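Catechol 2,3-dioxygenase (Pseudomonas sp. KL28, PDB 3HPY) probably catalyses the iron-dependent extradiol ring cleavage of catechol by O2, giving 2-hydroxy-6-oxohexa-2,4-dienoate. Local coordinates at residues P9-I23 with Y56-G70. Sequence-based numbering, arbitrary orientation.
Sequences PGHAQVRVLNLEEGI and YIIREADTAGIDFFG
Phe68 swings its ring between its own N and carbonyl carbon (chi1 56°), which brings the ring under Gln13 CB. This CH-pi contact puts CB over the ring centre, 3.4 Å from the centroid. Gln13 sets CG anti to its backbone N (chi1 177°) and bends at chi2, so its amide stands almost upright to that ring. Its NE2 makes a weak hydrogen bond to Ile57 O. Its OE1 lies beside Phe68 CZ and accepts a hydrogen bond from Arg42. His11 NE2 lies at the edge of the same ring, 3.7 Å from Phe68 CE1, and bonds weakly to Glu119; His11 ND1 is hydrogen-bonded to Lys124. Arg15 runs extended from CG to NE across residues 63-65, and Gly65 and Ile66 N cover one face of its guanidinium. Its NH1 meets Asp67 OD1 at 2.8 Å on the anti side, in a salt bridge. Asp67 OD2 is held on its syn side by Arg59 NE at 3.1 Å. Both donors are tilted just over 30° out of the carboxylate plane. Strand 9-16 is an inner strand of the N-terminal VOC-type sheet, parallel to 56-60 and antiparallel to 65-73. Two classic beta bulges interrupt the antiparallel side: Gly10 and His11 both face Gly70, and Asp67 and Phe68 both face Gln13. At the first, Gly70 O accepts from Gly10 N and His11 N. Ala12, Val14, Ile66 and Phe69 lie on the face opposite His11, Gln13 and Phe68. Pro9 and Phe69 also touch Leu152 on strand 151-159, which carries the iron ligand His154.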
loop_
_atom_site.group_PDB
_atom_site.type_symbol
_atom_site.label_atom_id
_atom_site.label_comp_id
_atom_site.label_asym_id
_atom_site.label_seq_id
_atom_site.Cartn_x
_atom_site.Cartn_y
_atom_site.Cartn_z
ATOM N N PRO C 9 26.500 -5.769 -1.814
ATOM C CA PRO C 9 26.651 -6.994 -2.606
ATOM C C PRO C 9 26.809 -6.480 -4.036
ATOM O O PRO C 9 26.017 -5.636 -4.471
ATOM C CB PRO C 9 25.315 -7.695 -2.416
ATOM C CG PRO C 9 24.915 -7.307 -1.029
ATOM C CD PRO C 9 25.353 -5.863 -0.891
ATOM N N GLY C 10 27.820 -6.963 -4.760
ATOM C CA GLY C 10 28.040 -6.494 -6.120
ATOM C C GLY C 10 27.472 -7.380 -7.215
ATOM O O GLY C 10 26.949 -6.880 -8.209
ATOM N N HIS C 11 27.565 -8.694 -7.041
ATOM C CA HIS C 11 27.052 -9.601 -8.051
ATOM C C HIS C 11 26.972 -11.052 -7.583
ATOM O O HIS C 11 27.675 -11.463 -6.655
ATOM C CB HIS C 11 27.926 -9.496 -9.314
ATOM C CG HIS C 11 29.368 -9.839 -9.091
ATOM N ND1 HIS C 11 30.393 -9.232 -9.787
ATOM C CD2 HIS C 11 29.955 -10.749 -8.277
ATOM C CE1 HIS C 11 31.548 -9.754 -9.409
ATOM N NE2 HIS C 11 31.309 -10.675 -8.495
ATOM N N ALA C 12 26.098 -11.824 -8.221
ATOM C CA ALA C 12 25.949 -13.234 -7.893
ATOM C C ALA C 12 26.089 -14.065 -9.167
ATOM O O ALA C 12 25.301 -13.907 -10.096
ATOM C CB ALA C 12 24.589 -13.487 -7.257
ATOM N N GLN C 13 27.094 -14.934 -9.232
ATOM C CA GLN C 13 27.253 -15.774 -10.415
ATOM C C GLN C 13 26.533 -17.087 -10.143
ATOM O O GLN C 13 26.977 -17.890 -9.320
ATOM C CB GLN C 13 28.730 -16.044 -10.718
ATOM C CG GLN C 13 28.943 -16.980 -11.914
ATOM C CD GLN C 13 29.166 -16.241 -13.221
ATOM O OE1 GLN C 13 30.290 -15.850 -13.545
ATOM N NE2 GLN C 13 28.091 -16.039 -13.978
ATOM N N VAL C 14 25.416 -17.285 -10.838
ATOM C CA VAL C 14 24.585 -18.473 -10.676
ATOM C C VAL C 14 24.511 -19.257 -11.986
ATOM O O VAL C 14 24.489 -18.680 -13.076
ATOM C CB VAL C 14 23.147 -18.077 -10.227
ATOM C CG1 VAL C 14 22.256 -19.311 -10.135
ATOM C CG2 VAL C 14 23.201 -17.380 -8.879
ATOM N N ARG C 15 24.473 -20.576 -11.863
ATOM C CA ARG C 15 24.412 -21.461 -13.016
ATOM C C ARG C 15 23.021 -22.064 -13.213
ATOM O O ARG C 15 22.383 -22.492 -12.261
ATOM C CB ARG C 15 25.451 -22.569 -12.852
ATOM C CG ARG C 15 25.614 -23.068 -11.420
ATOM C CD ARG C 15 26.593 -24.234 -11.372
ATOM N NE ARG C 15 26.540 -24.977 -10.115
ATOM C CZ ARG C 15 27.190 -24.638 -9.007
ATOM N NH1 ARG C 15 27.961 -23.558 -8.981
ATOM N NH2 ARG C 15 27.062 -25.384 -7.918
ATOM N N VAL C 16 22.551 -22.077 -14.452
ATOM C CA VAL C 16 21.242 -22.636 -14.763
ATOM C C VAL C 16 21.397 -23.808 -15.734
ATOM O O VAL C 16 22.343 -23.854 -16.520
ATOM C CB VAL C 16 20.310 -21.580 -15.398
ATOM C CG1 VAL C 16 19.902 -20.543 -14.359
ATOM C CG2 VAL C 16 21.008 -20.911 -16.558
ATOM N N LEU C 17 20.467 -24.754 -15.666
ATOM C CA LEU C 17 20.489 -25.931 -16.533
ATOM C C LEU C 17 20.226 -25.558 -17.995
ATOM O O LEU C 17 20.833 -26.127 -18.905
ATOM C CB LEU C 17 19.435 -26.935 -16.068
ATOM C CG LEU C 17 19.392 -27.251 -14.567
ATOM C CD1 LEU C 17 18.172 -28.106 -14.250
ATOM C CD2 LEU C 17 20.668 -27.960 -14.154
ATOM N N ASN C 18 19.308 -24.618 -18.218
ATOM C CA ASN C 18 18.978 -24.172 -19.569
ATOM C C ASN C 18 19.146 -22.663 -19.660
ATOM O O ASN C 18 18.326 -21.895 -19.154
ATOM C CB ASN C 18 17.539 -24.548 -19.933
ATOM C CG ASN C 18 17.222 -24.300 -21.403
ATOM O OD1 ASN C 18 17.410 -23.198 -21.925
ATOM N ND2 ASN C 18 16.733 -25.332 -22.076
ATOM N N LEU C 19 20.217 -22.246 -20.321
ATOM C CA LEU C 19 20.520 -20.831 -20.476
ATOM C C LEU C 19 19.369 -20.058 -21.110
ATOM O O LEU C 19 18.956 -19.020 -20.592
ATOM C CB LEU C 19 21.780 -20.664 -21.323
ATOM C CG LEU C 19 22.850 -19.716 -20.784
ATOM C CD1 LEU C 19 24.005 -19.648 -21.772
ATOM C CD2 LEU C 19 22.265 -18.344 -20.560
ATOM N N GLU C 20 18.853 -20.563 -22.227
ATOM C CA GLU C 20 17.756 -19.895 -22.924
ATOM C C GLU C 20 16.568 -19.588 -22.042
ATOM O O GLU C 20 16.082 -18.458 -22.026
ATOM C CB GLU C 20 17.280 -20.723 -24.118
ATOM C CG GLU C 20 18.008 -20.389 -25.397
ATOM C CD GLU C 20 19.499 -20.615 -25.284
ATOM O OE1 GLU C 20 20.261 -19.847 -25.912
ATOM O OE2 GLU C 20 19.907 -21.566 -24.577
ATOM N N GLU C 21 16.078 -20.577 -21.309
ATOM C CA GLU C 21 14.934 -20.283 -20.481
ATOM C C GLU C 21 15.343 -19.481 -19.245
ATOM O O GLU C 21 14.508 -18.835 -18.614
ATOM C CB GLU C 21 14.129 -21.566 -20.167
ATOM C CG GLU C 21 14.759 -22.636 -19.306
ATOM C CD GLU C 21 13.916 -23.922 -19.281
ATOM O OE1 GLU C 21 12.673 -23.838 -19.183
ATOM O OE2 GLU C 21 14.502 -25.024 -19.349
ATOM N N GLY C 22 16.639 -19.486 -18.931
ATOM C CA GLY C 22 17.129 -18.703 -17.811
ATOM C C GLY C 22 17.148 -17.243 -18.246
ATOM O O GLY C 22 16.837 -16.345 -17.464
ATOM N N ILE C 23 17.508 -17.005 -19.506
ATOM C CA ILE C 23 17.552 -15.652 -20.061
ATOM C C ILE C 23 16.146 -15.049 -20.047
ATOM O O ILE C 23 15.929 -13.950 -19.535
ATOM C CB ILE C 23 18.076 -15.653 -21.523
ATOM C CG1 ILE C 23 19.549 -16.080 -21.553
ATOM C CG2 ILE C 23 17.926 -14.267 -22.146
ATOM C CD1 ILE C 23 20.173 -16.048 -22.947
ATOM N N TYR C 56 23.849 -9.692 -11.490
ATOM C CA TYR C 56 23.430 -11.085 -11.621
ATOM C C TYR C 56 23.880 -11.633 -12.971
ATOM O O TYR C 56 23.583 -11.052 -14.026
ATOM C CB TYR C 56 21.908 -11.198 -11.516
ATOM C CG TYR C 56 21.427 -12.557 -11.057
ATOM C CD1 TYR C 56 21.440 -12.903 -9.706
ATOM C CD2 TYR C 56 20.937 -13.496 -11.972
ATOM C CE1 TYR C 56 20.969 -14.144 -9.270
ATOM C CE2 TYR C 56 20.464 -14.743 -11.546
ATOM C CZ TYR C 56 20.480 -15.055 -10.193
ATOM O OH TYR C 56 19.977 -16.262 -9.760
ATOM N N ILE C 57 24.594 -12.754 -12.937
ATOM C CA ILE C 57 25.092 -13.371 -14.160
ATOM C C ILE C 57 24.833 -14.875 -14.159
ATOM O O ILE C 57 25.158 -15.571 -13.196
ATOM C CB ILE C 57 26.619 -13.138 -14.344
ATOM C CG1 ILE C 57 26.989 -11.678 -14.057
ATOM C CG2 ILE C 57 27.002 -13.419 -15.781
ATOM C CD1 ILE C 57 27.457 -11.418 -12.644
ATOM N N ILE C 58 24.247 -15.374 -15.242
ATOM C CA ILE C 58 23.959 -16.794 -15.329
ATOM C C ILE C 58 24.862 -17.497 -16.328
ATOM O O ILE C 58 25.327 -16.898 -17.306
ATOM C CB ILE C 58 22.481 -17.051 -15.699
ATOM C CG1 ILE C 58 22.063 -16.142 -16.851
ATOM C CG2 ILE C 58 21.602 -16.816 -14.480
ATOM C CD1 ILE C 58 20.742 -16.501 -17.468
ATOM N N ARG C 59 25.103 -18.775 -16.059
ATOM C CA ARG C 59 25.959 -19.610 -16.891
ATOM C C ARG C 59 25.387 -21.027 -16.975
ATOM O O ARG C 59 25.165 -21.671 -15.945
ATOM C CB ARG C 59 27.363 -19.653 -16.285
ATOM C CG ARG C 59 28.329 -20.600 -16.972
ATOM C CD ARG C 59 29.717 -20.522 -16.328
ATOM N NE ARG C 59 29.751 -21.042 -14.961
ATOM C CZ ARG C 59 29.932 -22.322 -14.652
ATOM N NH1 ARG C 59 30.095 -23.221 -15.615
ATOM N NH2 ARG C 59 29.961 -22.703 -13.381
ATOM N N GLU C 60 25.153 -21.508 -18.195
ATOM C CA GLU C 60 24.601 -22.848 -18.388
ATOM C C GLU C 60 25.593 -23.889 -17.901
ATOM O O GLU C 60 26.575 -24.184 -18.577
ATOM C CB GLU C 60 24.279 -23.107 -19.865
ATOM C CG GLU C 60 23.591 -24.451 -20.105
ATOM C CD GLU C 60 23.249 -24.703 -21.561
ATOM O OE1 GLU C 60 22.478 -23.915 -22.148
ATOM O OE2 GLU C 60 23.750 -25.698 -22.120
ATOM N N ALA C 61 25.337 -24.444 -16.722
ATOM C CA ALA C 61 26.233 -25.443 -16.171
ATOM C C ALA C 61 25.550 -26.793 -16.048
ATOM O O ALA C 61 24.330 -26.908 -16.158
ATOM C CB ALA C 61 26.750 -24.995 -14.820
ATOM N N ASP C 62 26.359 -27.818 -15.818
ATOM C CA ASP C 62 25.854 -29.169 -15.683
ATOM C C ASP C 62 24.896 -29.271 -14.493
ATOM O O ASP C 62 24.030 -30.148 -14.458
ATOM C CB ASP C 62 27.027 -30.135 -15.515
ATOM C CG ASP C 62 26.631 -31.572 -15.758
ATOM O OD1 ASP C 62 27.521 -32.452 -15.700
ATOM O OD2 ASP C 62 25.427 -31.817 -16.007
ATOM N N THR C 63 25.048 -28.370 -13.527
ATOM C CA THR C 63 24.192 -28.361 -12.340
ATOM C C THR C 63 23.797 -26.938 -11.953
ATOM O O THR C 63 24.330 -25.970 -12.498
ATOM C CB THR C 63 24.899 -29.011 -11.127
ATOM O OG1 THR C 63 24.010 -29.011 -10.001
ATOM C CG2 THR C 63 26.148 -28.228 -10.752
ATOM N N ALA C 64 22.863 -26.817 -11.013
ATOM C CA ALA C 64 22.406 -25.508 -10.542
ATOM C C ALA C 64 23.143 -25.084 -9.266
ATOM O O ALA C 64 23.835 -25.886 -8.636
ATOM C CB ALA C 64 20.891 -25.538 -10.291
ATOM N N GLY C 65 22.988 -23.819 -8.888
ATOM C CA GLY C 65 23.642 -23.323 -7.687
ATOM C C GLY C 65 24.418 -22.048 -7.929
ATOM O O GLY C 65 24.259 -21.406 -8.964
ATOM N N ILE C 66 25.277 -21.685 -6.984
ATOM C CA ILE C 66 26.066 -20.469 -7.119
ATOM C C ILE C 66 27.561 -20.731 -7.281
ATOM O O ILE C 66 28.129 -21.561 -6.580
ATOM C CB ILE C 66 25.870 -19.550 -5.894
ATOM C CG1 ILE C 66 26.687 -18.270 -6.073
ATOM C CG2 ILE C 66 26.292 -20.280 -4.618
ATOM C CD1 ILE C 66 26.395 -17.217 -5.039
ATOM N N ASP C 67 28.191 -20.027 -8.217
ATOM C CA ASP C 67 29.628 -20.170 -8.416
ATOM C C ASP C 67 30.316 -19.281 -7.386
ATOM O O ASP C 67 31.183 -19.727 -6.637
ATOM C CB ASP C 67 30.046 -19.735 -9.826
ATOM C CG ASP C 67 29.473 -20.632 -10.912
ATOM O OD1 ASP C 67 29.342 -21.851 -10.668
ATOM O OD2 ASP C 67 29.166 -20.122 -12.016
ATOM N N PHE C 68 29.903 -18.020 -7.336
ATOM C CA PHE C 68 30.497 -17.081 -6.399
ATOM C C PHE C 68 29.623 -15.855 -6.153
ATOM O O PHE C 68 28.708 -15.562 -6.924
ATOM C CB PHE C 68 31.883 -16.660 -6.906
ATOM C CG PHE C 68 31.876 -16.081 -8.286
ATOM C CD1 PHE C 68 31.612 -14.727 -8.487
ATOM C CD2 PHE C 68 32.146 -16.888 -9.391
ATOM C CE1 PHE C 68 31.617 -14.179 -9.771
ATOM C CE2 PHE C 68 32.153 -16.353 -10.683
ATOM C CZ PHE C 68 31.887 -14.990 -10.873
ATOM N N PHE C 69 29.914 -15.152 -5.066
ATOM C CA PHE C 69 29.170 -13.961 -4.677
ATOM C C PHE C 69 30.162 -12.840 -4.382
ATOM O O PHE C 69 31.018 -12.979 -3.511
ATOM C CB PHE C 69 28.340 -14.267 -3.431
ATOM C CG PHE C 69 27.319 -13.214 -3.106
ATOM C CD1 PHE C 69 27.479 -12.392 -2.000
ATOM C CD2 PHE C 69 26.189 -13.057 -3.905
ATOM C CE1 PHE C 69 26.527 -11.425 -1.688
ATOM C CE2 PHE C 69 25.236 -12.097 -3.602
ATOM C CZ PHE C 69 25.407 -11.278 -2.489
ATOM N N GLY C 70 30.037 -11.729 -5.098
ATOM C CA GLY C 70 30.962 -10.628 -4.898
ATOM C C GLY C 70 30.427 -9.382 -4.215
ATOM O O GLY C 70 29.229 -9.117 -4.227
#